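Side-chain contacts in xylose isomerase-like TIM barrel (Anabaena variabilis ATCC 29413, PDB 2QW5), which is probably an isomerase or epimerase acting on sugars, and binds a zinc ion and D-xylose in a TIM barrel: residues F18-Q23 with P287-S292; Q62-Y67 with T118-G123; I13-F18 with V34-K39. All blocks are in the same frame, centred on the assembly; numbering follows the deposited sequence.

Interaction 1. Residues F18-Q23 with P287-S292; sequences FTTNLQ and PAFTNS
The loop that sets T20 against A288 and F289 is shaped by its own side chains, the shortest polar bond being the one from Q23 N to N21 OD1, at 2.8 Å. That bond closes an Asx turn; its donor lies 17° out of the carbonyl plane of the amide. Two residues earlier, T19 OG1 accepts from N21 N at 3.1 Å in a nearly straight bond (167°), which makes an ST turn. T20 is the middle residue of the ST turn, with the Asx turn following it, and starts its side chain toward the short helix 287-290. Contact is made by methyl carbons and a ring tip. With T20 OG1 placed between the backbone N and the carbonyl carbon (chi1 67°), CG2 becomes the leading branch. T20 CG2 meets A288 CB at 3.4 Å, tighter than usual for two carbons, and approaches F289 CZ at the same 3.4 Å, with F289 CE2 a little farther off at 3.8 Å. The methyl reaches the phenyl ring obliquely. F289 is also held edge-to-face by F16 and F283, and its side chain comes within about 4 Å of the bound D-xylose. Beyond it, T290 and N291 pack on W147 of a second subunit. No hydrogen bond crosses between the segments, so the join of the loop after the first strand to the short helix after the last depends on apolar fit and shape, while polar bonds serve to fix the loop's own course.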
ATOM      1  N   PHE A  18     -26.388  -7.182  -3.387  1.00 20.06           N
ATOM      2  CA  PHE A  18     -26.687  -6.449  -2.151  1.00 19.34           C
ATOM      3  C   PHE A  18     -25.639  -6.456  -1.050  1.00 21.95           C
ATOM      4  O   PHE A  18     -25.496  -5.457  -0.330  1.00 20.33           O
ATOM      5  CB  PHE A  18     -27.973  -7.041  -1.514  1.00 22.67           C
ATOM      6  CG  PHE A  18     -29.088  -7.256  -2.478  1.00 21.43           C
ATOM      7  CD1 PHE A  18     -29.763  -6.186  -3.026  1.00 22.87           C
ATOM      8  CD2 PHE A  18     -29.487  -8.533  -2.836  1.00 16.86           C
ATOM      9  CE1 PHE A  18     -30.807  -6.383  -3.943  1.00 22.49           C
ATOM     10  CE2 PHE A  18     -30.519  -8.739  -3.751  1.00 19.32           C
ATOM     11  CZ  PHE A  18     -31.196  -7.657  -4.295  1.00 26.52           C
ATOM     12  N   THR A  19     -24.919  -7.574  -0.883  1.00 19.60           N
ATOM     13  CA  THR A  19     -24.103  -7.752   0.304  1.00 19.62           C
ATOM     14  C   THR A  19     -23.113  -8.887   0.217  1.00 19.10           C
ATOM     15  O   THR A  19     -23.196  -9.687  -0.690  1.00 21.03           O
ATOM     16  CB  THR A  19     -25.049  -8.055   1.495  1.00 18.98           C
ATOM     17  OG1 THR A  19     -24.351  -7.954   2.732  1.00 25.65           O
ATOM     18  CG2 THR A  19     -25.720  -9.443   1.358  1.00 20.80           C
ATOM     19  N   THR A  20     -22.148  -8.903   1.135  1.00 18.76           N
ATOM     20  CA  THR A  20     -21.223 -10.053   1.318  1.00 19.73           C
ATOM     21  C   THR A  20     -21.515 -10.790   2.666  1.00 19.41           C
ATOM     22  O   THR A  20     -20.836 -11.788   3.010  1.00 18.68           O
ATOM     23  CB  THR A  20     -19.732  -9.649   1.260  1.00 16.67           C
ATOM     24  OG1 THR A  20     -19.413  -8.830   2.379  1.00 23.37           O
ATOM     25  CG2 THR A  20     -19.411  -8.929  -0.002  1.00 16.11           C
ATOM     26  N   ASN A  21     -22.520 -10.315   3.418  1.00 19.28           N
ATOM     27  CA  ASN A  21     -22.849 -10.837   4.756  1.00 22.02           C
ATOM     28  C   ASN A  21     -24.364 -10.920   4.963  1.00 24.05           C
ATOM     29  O   ASN A  21     -25.059  -9.893   5.027  1.00 24.44           O
ATOM     30  CB  ASN A  21     -22.219  -9.953   5.844  1.00 22.69           C
ATOM     31  CG  ASN A  21     -22.188 -10.622   7.210  1.00 20.58           C
ATOM     32  OD1 ASN A  21     -23.116 -11.337   7.618  1.00 23.01           O
ATOM     33  ND2 ASN A  21     -21.105 -10.402   7.930  1.00 22.18           N
ATOM     34  N   LEU A  22     -24.851 -12.154   5.089  1.00 22.39           N
ATOM     35  CA  LEU A  22     -26.262 -12.415   5.293  1.00 24.39           C
ATOM     36  C   LEU A  22     -26.760 -12.059   6.710  1.00 24.38           C
ATOM     37  O   LEU A  22     -27.969 -11.980   6.883  1.00 25.28           O
ATOM     38  CB  LEU A  22     -26.636 -13.881   4.880  1.00 22.86           C
ATOM     39  CG  LEU A  22     -27.035 -14.056   3.401  1.00 20.18           C
ATOM     40  CD1 LEU A  22     -28.434 -13.460   3.178  1.00 29.21           C
ATOM     41  CD2 LEU A  22     -26.057 -13.491   2.387  1.00 24.63           C
ATOM     42  N   GLN A  23     -25.861 -11.844   7.686  1.00 26.82           N
ATOM     43  CA  GLN A  23     -26.218 -11.485   9.079  1.00 27.51           C
ATOM     44  C   GLN A  23     -27.407 -12.323   9.564  1.00 26.66           C
ATOM     45  O   GLN A  23     -28.480 -11.775   9.893  1.00 25.47           O
ATOM     46  CB  GLN A  23     -26.584 -10.000   9.176  1.00 28.41           C
ATOM     47  CG  GLN A  23     -25.597  -8.996   8.626  1.00 30.08           C
ATOM     48  CD  GLN A  23     -25.959  -7.575   9.101  1.00 32.92           C
ATOM     49  OE1 GLN A  23     -26.031  -7.324  10.319  1.00 34.85           O
ATOM     50  NE2 GLN A  23     -26.178  -6.660   8.161  1.00 27.87           N
ATOM     51  N   PRO A 287     -19.780  -1.103  -1.034  1.00 20.61           N
ATOM     52  CA  PRO A 287     -18.465  -0.923  -0.388  1.00 22.47           C
ATOM     53  C   PRO A 287     -17.536  -2.151  -0.393  1.00 22.32           C
ATOM     54  O   PRO A 287     -16.326  -2.000  -0.598  1.00 23.16           O
ATOM     55  CB  PRO A 287     -18.849  -0.509   1.027  1.00 21.43           C
ATOM     56  CG  PRO A 287     -20.095   0.313   0.812  1.00 23.83           C
ATOM     57  CD  PRO A 287     -20.857  -0.518  -0.190  1.00 24.34           C
ATOM     58  N   ALA A 288     -18.088  -3.359  -0.269  1.00 18.84           N
ATOM     59  CA  ALA A 288     -17.247  -4.554  -0.281  1.00 18.41           C
ATOM     60  C   ALA A 288     -16.484  -4.796  -1.595  1.00 20.22           C
ATOM     61  O   ALA A 288     -15.433  -5.427  -1.550  1.00 22.81           O
ATOM     62  CB  ALA A 288     -18.050  -5.795   0.130  1.00 15.60           C
ATOM     63  N   PHE A 289     -16.975  -4.255  -2.734  1.00 17.59           N
ATOM     64  CA  PHE A 289     -16.401  -4.519  -4.038  1.00 18.83           C
ATOM     65  C   PHE A 289     -15.792  -3.353  -4.784  1.00 17.74           C
ATOM     66  O   PHE A 289     -15.045  -3.605  -5.709  1.00 16.82           O
ATOM     67  CB  PHE A 289     -17.441  -5.201  -4.947  1.00 18.02           C
ATOM     68  CG  PHE A 289     -17.931  -6.524  -4.404  1.00 21.37           C
ATOM     69  CD1 PHE A 289     -17.023  -7.526  -4.088  1.00 21.33           C
ATOM     70  CD2 PHE A 289     -19.281  -6.767  -4.218  1.00 20.73           C
ATOM     71  CE1 PHE A 289     -17.450  -8.739  -3.560  1.00 28.74           C
ATOM     72  CE2 PHE A 289     -19.716  -7.980  -3.688  1.00 21.61           C
ATOM     73  CZ  PHE A 289     -18.802  -8.963  -3.372  1.00 22.03           C
ATOM     74  N   THR A 290     -16.106  -2.107  -4.419  1.00 18.24           N
ATOM     75  CA  THR A 290     -15.614  -0.946  -5.195  1.00 17.86           C
ATOM     76  C   THR A 290     -14.097  -0.915  -5.341  1.00 19.36           C
ATOM     77  O   THR A 290     -13.567  -0.762  -6.457  1.00 18.51           O
ATOM     78  CB  THR A 290     -16.200   0.374  -4.657  1.00 21.12           C
ATOM     79  OG1 THR A 290     -16.086   0.390  -3.229  1.00 24.16           O
ATOM     80  CG2 THR A 290     -17.642   0.472  -5.042  1.00 13.77           C
ATOM     81  N   ASN A 291     -13.399  -1.168  -4.242  1.00 17.88           N
ATOM     82  CA  ASN A 291     -11.940  -1.221  -4.287  1.00 16.41           C
ATOM     83  C   ASN A 291     -11.365  -2.532  -4.843  1.00 16.36           C
ATOM     84  O   ASN A 291     -10.506  -2.474  -5.693  1.00 17.47           O
ATOM     85  CB  ASN A 291     -11.338  -0.930  -2.905  1.00 19.07           C
ATOM     86  CG  ASN A 291      -9.858  -0.533  -2.965  1.00 23.09           C
ATOM     87  OD1 ASN A 291      -9.011  -1.225  -2.433  1.00 33.47           O
ATOM     88  ND2 ASN A 291      -9.558   0.547  -3.622  1.00 15.79           N
ATOM     89  N   SER A 292     -11.847  -3.684  -4.377  1.00 16.85           N
ATOM     90  CA  SER A 292     -11.299  -5.001  -4.785  1.00 17.30           C
ATOM     91  C   SER A 292     -11.523  -5.325  -6.253  1.00 18.10           C
ATOM     92  O   SER A 292     -10.663  -5.963  -6.869  1.00 16.91           O
ATOM     93  CB  SER A 292     -11.822  -6.133  -3.896  1.00 18.70           C
ATOM     94  OG  SER A 292     -13.203  -6.268  -4.041  1.00 21.02           O
TER

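Interaction 2. Residues Q62-Y67 with T118-G123; sequences QDLENY and TAALGG
L64 and A120, together with Y67 and L121, form the apolar side of this contact. L64 CD1 rests on A120 CB at 3.6 Å; the CG of L64, placed opposite the backbone N (chi1 -173°), carries the branch over to the small alanine. L121, the residue after A120, meets Y67 one turn on from L64 and spreads its two methyls over different parts of it: CD1 lies 4.1 Å from Y67 CD1, meeting the ring obliquely, while L121 CD2 sits 3.6 Å from the backbone oxygen Y67 O. The polar interactions run within the segments or to other residues. Helix 101-120 finishes in a Schellman motif, in which G123 N bonds to T118 O at 2.9 Å and G122 N to A119 O at 2.7 Å, with G122, at positive phi, as the C-prime residue. L121 O is bonded by R71 NH1 from the facing helix, and D63 forms a salt bridge with R114. The contact thus joins helix 60-76 to the C-terminal end of helix 101-120, two neighbouring helices of the barrel's outer layer, with I117 also against Y67, while L121 turns to I84 and T86 of the strand 83-87 beneath.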
ATOM      1  N   GLN A  62     -22.511 -21.699  16.880  1.00 20.73           N
ATOM      2  CA  GLN A  62     -23.450 -20.573  16.849  0.50 21.75           C
ATOM      3  C   GLN A  62     -23.818 -20.189  15.408  1.00 21.31           C
ATOM      4  O   GLN A  62     -24.980 -19.874  15.130  1.00 22.84           O
ATOM      5  CB  GLN A  62     -22.934 -19.358  17.648  0.50 23.19           C
ATOM      6  CG  GLN A  62     -23.970 -18.215  17.788  0.50 22.81           C
ATOM      7  CD  GLN A  62     -25.296 -18.685  18.388  0.50 29.81           C
ATOM      8  OE1 GLN A  62     -25.368 -19.029  19.573  0.50 33.94           O
ATOM      9  NE2 GLN A  62     -26.344 -18.711  17.567  0.50 21.49           N
ATOM     10  N   ASP A  63     -22.856 -20.246  14.491  1.00 22.26           N
ATOM     11  CA  ASP A  63     -23.133 -19.959  13.076  1.00 21.91           C
ATOM     12  C   ASP A  63     -24.152 -20.949  12.502  1.00 21.79           C
ATOM     13  O   ASP A  63     -25.096 -20.540  11.818  1.00 18.93           O
ATOM     14  CB  ASP A  63     -21.849 -20.037  12.223  1.00 23.31           C
ATOM     15  CG  ASP A  63     -20.860 -18.907  12.497  1.00 28.13           C
ATOM     16  OD1 ASP A  63     -21.297 -17.819  12.914  1.00 27.00           O
ATOM     17  OD2 ASP A  63     -19.640 -19.132  12.261  1.00 27.57           O
ATOM     18  N   LEU A  64     -23.969 -22.230  12.812  1.00 20.30           N
ATOM     19  CA  LEU A  64     -24.857 -23.291  12.285  1.00 20.44           C
ATOM     20  C   LEU A  64     -26.291 -23.084  12.744  1.00 22.11           C
ATOM     21  O   LEU A  64     -27.229 -23.162  11.952  1.00 21.94           O
ATOM     22  CB  LEU A  64     -24.342 -24.669  12.693  1.00 20.03           C
ATOM     23  CG  LEU A  64     -25.041 -25.892  12.109  1.00 21.35           C
ATOM     24  CD1 LEU A  64     -25.183 -25.796  10.580  1.00 22.48           C
ATOM     25  CD2 LEU A  64     -24.332 -27.169  12.532  1.00 18.01           C
ATOM     26  N   GLU A  65     -26.421 -22.722  14.008  1.00 23.33           N
ATOM     27  CA  GLU A  65     -27.703 -22.396  14.614  1.00 26.63           C
ATOM     28  C   GLU A  65     -28.325 -21.164  13.965  1.00 22.96           C
ATOM     29  O   GLU A  65     -29.492 -21.180  13.623  1.00 18.88           O
ATOM     30  CB  GLU A  65     -27.495 -22.204  16.121  1.00 26.68           C
ATOM     31  CG  GLU A  65     -28.733 -21.863  16.920  1.00 37.80           C
ATOM     32  CD  GLU A  65     -28.477 -22.043  18.416  1.00 40.84           C
ATOM     33  OE1 GLU A  65     -27.482 -21.449  18.930  1.00 56.02           O
ATOM     34  OE2 GLU A  65     -29.264 -22.786  19.059  1.00 60.15           O
ATOM     35  N   ASN A  66     -27.540 -20.114  13.741  1.00 21.47           N
ATOM     36  CA  ASN A  66     -28.082 -18.905  13.095  1.00 21.29           C
ATOM     37  C   ASN A  66     -28.567 -19.147  11.678  1.00 20.01           C
ATOM     38  O   ASN A  66     -29.658 -18.730  11.322  1.00 19.17           O
ATOM     39  CB  ASN A  66     -27.061 -17.760  13.100  1.00 21.67           C
ATOM     40  CG  ASN A  66     -26.786 -17.225  14.486  1.00 25.25           C
ATOM     41  OD1 ASN A  66     -27.574 -17.413  15.431  1.00 25.52           O
ATOM     42  ND2 ASN A  66     -25.671 -16.542  14.613  1.00 22.45           N
ATOM     43  N   TYR A  67     -27.758 -19.817  10.859  1.00 18.67           N
ATOM     44  CA  TYR A  67     -28.179 -20.109   9.462  1.00 17.11           C
ATOM     45  C   TYR A  67     -29.370 -21.102   9.413  1.00 17.39           C
ATOM     46  O   TYR A  67     -30.201 -21.024   8.510  1.00 18.45           O
ATOM     47  CB  TYR A  67     -26.972 -20.571   8.602  1.00 15.89           C
ATOM     48  CG  TYR A  67     -26.036 -19.408   8.250  1.00 15.50           C
ATOM     49  CD1 TYR A  67     -26.394 -18.486   7.266  1.00 19.07           C
ATOM     50  CD2 TYR A  67     -24.762 -19.279   8.821  1.00 22.57           C
ATOM     51  CE1 TYR A  67     -25.553 -17.429   6.897  1.00 21.20           C
ATOM     52  CE2 TYR A  67     -23.895 -18.213   8.448  1.00 21.99           C
ATOM     53  CZ  TYR A  67     -24.298 -17.309   7.483  1.00 17.22           C
ATOM     54  OH  TYR A  67     -23.490 -16.263   7.123  1.00 18.73           O
ATOM     55  N   THR A 118     -24.164 -24.819   4.640  1.00 15.34           N
ATOM     56  CA  THR A 118     -24.771 -25.019   3.307  1.00 16.32           C
ATOM     57  C   THR A 118     -25.948 -25.974   3.425  1.00 16.04           C
ATOM     58  O   THR A 118     -27.053 -25.616   3.017  1.00 16.03           O
ATOM     59  CB  THR A 118     -23.737 -25.532   2.259  1.00 16.57           C
ATOM     60  OG1 THR A 118     -22.695 -24.580   2.184  1.00 17.69           O
ATOM     61  CG2 THR A 118     -24.386 -25.685   0.845  1.00 12.69           C
ATOM     62  N   ALA A 119     -25.717 -27.106   4.073  1.00 20.05           N
ATOM     63  CA  ALA A 119     -26.743 -28.124   4.297  1.00 19.57           C
ATOM     64  C   ALA A 119     -27.896 -27.573   5.138  1.00 19.79           C
ATOM     65  O   ALA A 119     -29.064 -27.786   4.784  1.00 21.33           O
ATOM     66  CB  ALA A 119     -26.116 -29.368   4.942  1.00 17.85           C
ATOM     67  N   ALA A 120     -27.592 -26.818   6.209  1.00 19.06           N
ATOM     68  CA  ALA A 120     -28.638 -26.217   7.096  1.00 18.74           C
ATOM     69  C   ALA A 120     -29.524 -25.269   6.344  1.00 19.39           C
ATOM     70  O   ALA A 120     -30.699 -25.115   6.685  1.00 20.75           O
ATOM     71  CB  ALA A 120     -28.014 -25.525   8.351  1.00 17.89           C
ATOM     72  N   LEU A 121     -28.968 -24.638   5.299  1.00 19.39           N
ATOM     73  CA  LEU A 121     -29.741 -23.792   4.369  1.00 18.76           C
ATOM     74  C   LEU A 121     -30.469 -24.598   3.281  1.00 20.41           C
ATOM     75  O   LEU A 121     -31.018 -24.009   2.353  1.00 19.29           O
ATOM     76  CB  LEU A 121     -28.826 -22.719   3.731  1.00 20.52           C
ATOM     77  CG  LEU A 121     -28.289 -21.608   4.643  1.00 19.76           C
ATOM     78  CD1 LEU A 121     -27.187 -20.801   4.009  1.00 16.68           C
ATOM     79  CD2 LEU A 121     -29.422 -20.681   5.007  1.00 15.78           C
ATOM     80  N   GLY A 122     -30.470 -25.939   3.380  1.00 20.45           N
ATOM     81  CA  GLY A 122     -31.057 -26.819   2.381  1.00 19.33           C
ATOM     82  C   GLY A 122     -30.283 -26.922   1.086  1.00 20.28           C
ATOM     83  O   GLY A 122     -30.781 -27.513   0.122  1.00 19.85           O
ATOM     84  N   GLY A 123     -29.046 -26.397   1.079  1.00 20.58           N
ATOM     85  CA  GLY A 123     -28.282 -26.261  -0.123  1.00 20.03           C
ATOM     86  C   GLY A 123     -27.533 -27.513  -0.467  1.00 21.15           C
ATOM     87  O   GLY A 123     -27.111 -28.272   0.415  1.00 20.51           O
TER

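Interaction 3. Residues I13-F18 with V34-K39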
ATOM      1  N   ILE A  13     -29.948 -16.088  -8.633  1.00 17.19           N
ATOM      2  CA  ILE A  13     -29.190 -14.821  -8.607  1.00 15.68           C
ATOM      3  C   ILE A  13     -28.371 -14.708  -7.333  1.00 17.84           C
ATOM      4  O   ILE A  13     -28.817 -15.103  -6.261  1.00 18.71           O
ATOM      5  CB  ILE A  13     -30.100 -13.610  -8.820  1.00 17.73           C
ATOM      6  CG1 ILE A  13     -29.258 -12.333  -8.969  1.00 19.95           C
ATOM      7  CG2 ILE A  13     -31.181 -13.546  -7.719  1.00 15.36           C
ATOM      8  CD1 ILE A  13     -30.037 -11.122  -9.538  1.00 15.58           C
ATOM      9  N   SER A  14     -27.147 -14.176  -7.460  1.00 16.49           N
ATOM     10  CA  SER A  14     -26.280 -13.963  -6.317  1.00 16.66           C
ATOM     11  C   SER A  14     -26.694 -12.765  -5.441  1.00 16.94           C
ATOM     12  O   SER A  14     -26.995 -11.704  -5.954  1.00 18.01           O
ATOM     13  CB  SER A  14     -24.863 -13.662  -6.780  1.00 13.59           C
ATOM     14  OG  SER A  14     -24.042 -13.399  -5.666  1.00 15.61           O
ATOM     15  N   PHE A  15     -26.589 -12.944  -4.117  1.00 19.51           N
ATOM     16  CA  PHE A  15     -26.774 -11.840  -3.148  1.00 17.31           C
ATOM     17  C   PHE A  15     -25.638 -10.803  -3.183  1.00 19.19           C
ATOM     18  O   PHE A  15     -25.733  -9.826  -2.469  1.00 19.75           O
ATOM     19  CB  PHE A  15     -27.104 -12.322  -1.710  1.00 18.17           C
ATOM     20  CG  PHE A  15     -28.546 -12.140  -1.356  1.00 19.01           C
ATOM     21  CD1 PHE A  15     -29.539 -12.728  -2.149  1.00 19.67           C
ATOM     22  CD2 PHE A  15     -28.922 -11.346  -0.262  1.00 19.44           C
ATOM     23  CE1 PHE A  15     -30.889 -12.546  -1.860  1.00 22.89           C
ATOM     24  CE2 PHE A  15     -30.291 -11.137   0.035  1.00 19.64           C
ATOM     25  CZ  PHE A  15     -31.269 -11.762  -0.756  1.00 19.68           C
ATOM     26  N   PHE A  16     -24.576 -11.014  -3.996  1.00 17.51           N
ATOM     27  CA  PHE A  16     -23.577  -9.933  -4.262  1.00 16.19           C
ATOM     28  C   PHE A  16     -24.158  -8.654  -4.922  1.00 16.41           C
ATOM     29  O   PHE A  16     -23.445  -7.654  -5.068  1.00 16.62           O
ATOM     30  CB  PHE A  16     -22.418 -10.460  -5.097  1.00 12.84           C
ATOM     31  CG  PHE A  16     -21.549 -11.465  -4.388  1.00 17.41           C
ATOM     32  CD1 PHE A  16     -21.309 -11.405  -3.008  1.00 18.12           C
ATOM     33  CD2 PHE A  16     -20.882 -12.432  -5.121  1.00 21.74           C
ATOM     34  CE1 PHE A  16     -20.430 -12.265  -2.390  1.00 17.58           C
ATOM     35  CE2 PHE A  16     -20.024 -13.322  -4.477  1.00 15.56           C
ATOM     36  CZ  PHE A  16     -19.787 -13.222  -3.116  1.00 18.20           C
HETATM   37  N   MSE A  17     -25.418  -8.708  -5.385  1.00 17.40           N
HETATM   38  CA  MSE A  17     -26.151  -7.533  -5.826  1.00 17.91           C
HETATM   39  C   MSE A  17     -26.368  -6.609  -4.604  1.00 18.35           C
HETATM   40  O   MSE A  17     -26.540  -5.400  -4.778  1.00 18.83           O
HETATM   41  CB  MSE A  17     -27.506  -7.924  -6.401  1.00 17.37           C
HETATM   42  CG  MSE A  17     -28.399  -6.749  -6.929  1.00 19.82           C
HETATM   43 SE   MSE A  17     -27.510  -5.830  -8.354  0.75 11.37          SE
HETATM   44  CE  MSE A  17     -28.143  -6.889  -9.773  1.00 14.89           C
ATOM     45  N   PHE A  18     -26.388  -7.182  -3.387  1.00 20.06           N
ATOM     46  CA  PHE A  18     -26.687  -6.449  -2.151  1.00 19.34           C
ATOM     47  C   PHE A  18     -25.639  -6.456  -1.050  1.00 21.95           C
ATOM     48  O   PHE A  18     -25.496  -5.457  -0.330  1.00 20.33           O
ATOM     49  CB  PHE A  18     -27.973  -7.041  -1.514  1.00 22.67           C
ATOM     50  CG  PHE A  18     -29.088  -7.256  -2.478  1.00 21.43           C
ATOM     51  CD1 PHE A  18     -29.763  -6.186  -3.026  1.00 22.87           C
ATOM     52  CD2 PHE A  18     -29.487  -8.533  -2.836  1.00 16.86           C
ATOM     53  CE1 PHE A  18     -30.807  -6.383  -3.943  1.00 22.49           C
ATOM     54  CE2 PHE A  18     -30.519  -8.739  -3.751  1.00 19.32           C
ATOM     55  CZ  PHE A  18     -31.196  -7.657  -4.295  1.00 26.52           C
ATOM     56  N   VAL A  34     -35.696 -11.343   2.980  1.00 24.60           N
ATOM     57  CA  VAL A  34     -36.960 -11.923   2.506  1.00 24.44           C
ATOM     58  C   VAL A  34     -37.652 -11.031   1.479  1.00 25.21           C
ATOM     59  O   VAL A  34     -38.112 -11.533   0.463  1.00 23.25           O
ATOM     60  CB  VAL A  34     -37.867 -12.355   3.675  1.00 24.71           C
ATOM     61  CG1 VAL A  34     -39.283 -12.737   3.187  1.00 21.82           C
ATOM     62  CG2 VAL A  34     -37.174 -13.509   4.473  1.00 22.90           C
ATOM     63  N   ALA A  35     -37.671  -9.714   1.714  1.00 26.08           N
ATOM     64  CA  ALA A  35     -38.273  -8.759   0.765  1.00 25.85           C
ATOM     65  C   ALA A  35     -37.541  -8.741  -0.585  1.00 26.49           C
ATOM     66  O   ALA A  35     -38.184  -8.640  -1.618  1.00 25.94           O
ATOM     67  CB  ALA A  35     -38.351  -7.351   1.368  1.00 27.16           C
ATOM     68  N   HIS A  36     -36.205  -8.875  -0.579  1.00 26.42           N
ATOM     69  CA  HIS A  36     -35.428  -8.971  -1.835  1.00 24.91           C
ATOM     70  C   HIS A  36     -35.788 -10.244  -2.584  1.00 24.76           C
ATOM     71  O   HIS A  36     -36.062 -10.206  -3.779  1.00 26.34           O
ATOM     72  CB  HIS A  36     -33.903  -8.999  -1.598  1.00 25.28           C
ATOM     73  CG  HIS A  36     -33.309  -7.688  -1.163  1.00 25.08           C
ATOM     74  ND1 HIS A  36     -33.786  -6.471  -1.598  1.00 29.04           N
ATOM     75  CD2 HIS A  36     -32.214  -7.415  -0.420  1.00 27.57           C
ATOM     76  CE1 HIS A  36     -33.057  -5.502  -1.069  1.00 31.55           C
ATOM     77  NE2 HIS A  36     -32.083  -6.050  -0.368  1.00 24.15           N
ATOM     78  N   ILE A  37     -35.792 -11.369  -1.867  1.00 25.83           N
ATOM     79  CA  ILE A  37     -36.119 -12.682  -2.458  1.00 25.58           C
ATOM     80  C   ILE A  37     -37.511 -12.677  -3.095  1.00 25.69           C
ATOM     81  O   ILE A  37     -37.661 -13.154  -4.208  1.00 24.35           O
ATOM     82  CB  ILE A  37     -36.026 -13.834  -1.434  1.00 26.21           C
ATOM     83  CG1 ILE A  37     -34.569 -14.120  -1.057  1.00 27.82           C
ATOM     84  CG2 ILE A  37     -36.662 -15.134  -1.993  1.00 22.01           C
ATOM     85  CD1 ILE A  37     -34.389 -15.118   0.057  1.00 21.37           C
ATOM     86  N   LYS A  38     -38.508 -12.121  -2.398  1.00 22.55           N
ATOM     87  CA  LYS A  38     -39.872 -12.070  -2.939  1.00 23.54           C
ATOM     88  C   LYS A  38     -39.994 -11.216  -4.198  1.00 24.39           C
ATOM     89  O   LYS A  38     -40.719 -11.588  -5.141  1.00 24.14           O
ATOM     90  CB  LYS A  38     -40.878 -11.625  -1.871  1.00 23.30           C
ATOM     91  CG  LYS A  38     -41.102 -12.703  -0.830  1.00 31.54           C
ATOM     92  CD  LYS A  38     -42.161 -12.366   0.187  1.00 27.03           C
ATOM     93  CE  LYS A  38     -42.462 -13.627   1.007  1.00 32.85           C
ATOM     94  NZ  LYS A  38     -43.496 -13.472   2.081  1.00 35.84           N
ATOM     95  N   LYS A  39     -39.266 -10.100  -4.234  1.00 25.51           N
ATOM     96  CA  LYS A  39     -39.243  -9.231  -5.405  1.00 23.03           C
ATOM     97  C   LYS A  39     -38.592  -9.969  -6.553  1.00 21.66           C
ATOM     98  O   LYS A  39     -39.096  -9.985  -7.668  1.00 22.66           O
ATOM     99  CB  LYS A  39     -38.467  -7.947  -5.103  1.00 24.19           C
ATOM    100  CG  LYS A  39     -38.585  -6.838  -6.211  1.00 33.17           C
ATOM    101  CD  LYS A  39     -39.997  -6.206  -6.298  1.00 39.62           C
ATOM    102  CE  LYS A  39     -40.049  -4.763  -6.898  1.00 43.47           C
ATOM    103  NZ  LYS A  39     -39.682  -4.595  -8.348  1.00 43.32           N
TER
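F18 and H36 lie face to face, their ring centroids 3.8 Å apart and their planes only 6° from parallel. H36 CD2 stands over the centre of the phenyl ring, and F18 CE1 is correspondingly over the centre of the imidazole; the closest pair is F18 CD1 with H36 NE2, at 3.5 Å. On the opposite face of F18, CG of the selenomethionine M17 sits 3.8 Å above the plane, toward the rim. F18 in turn directs its edge at F15, with CD2 above the centre of that ring, so the two phenyl groups make a T-shaped pair. F15 CE2 meets the edge of the imidazole near its plane. H36 has CG opposite its carbonyl carbon (chi1 -72°), which sends the ring out from helix 27-42 to meet F18 coming from the other direction, and its ND1 is hydrogen-bonded to Y315 OH of helix 314-332, a bond that should limit rotation of the imidazole within the stack. These rings pack the segment just after strand 11-14 against helix 27-42, within the first beta-alpha-beta unit of the TIM barrel, made of strand 11-14, helix 27-42 and strand 47-51. Replacing F18 with an alanine would probably leave the imidazole without its stacking partner and open a gap between M17, F15 and H36. The F15 ring ends against the helix: CZ lies 3.9 Å from H36 CB and 4.1 Å from I37 CG1, with the I37 side chain crossing at about a right angle. Where the strand gives way to the 3-10 turn carrying F15, an ST turn forms as S14 OG accepts from F16 N at 3.0 Å.

F18 belongs to both interaction 1 and interaction 3, whose centres are 13 Å apart, though only in interaction 3 does its ring reach the other segment. The two also touch through F289 CZ and F16 CD1, 3.5 Å apart, and through L22 CD1 and F15 CD2 at 4.1 Å. Interaction 1 meets interaction 2 where L22 CB comes 4.2 Å from Y67 CE1; interactions 2 and 3 stay about 9 Å apart at their nearest atoms. The three contacts lie at different distances from the pocket: bound D-xylose is about 4 Å from the side chain of F289, about 11 Å from that of F15 and about 13 Å from that of Y67.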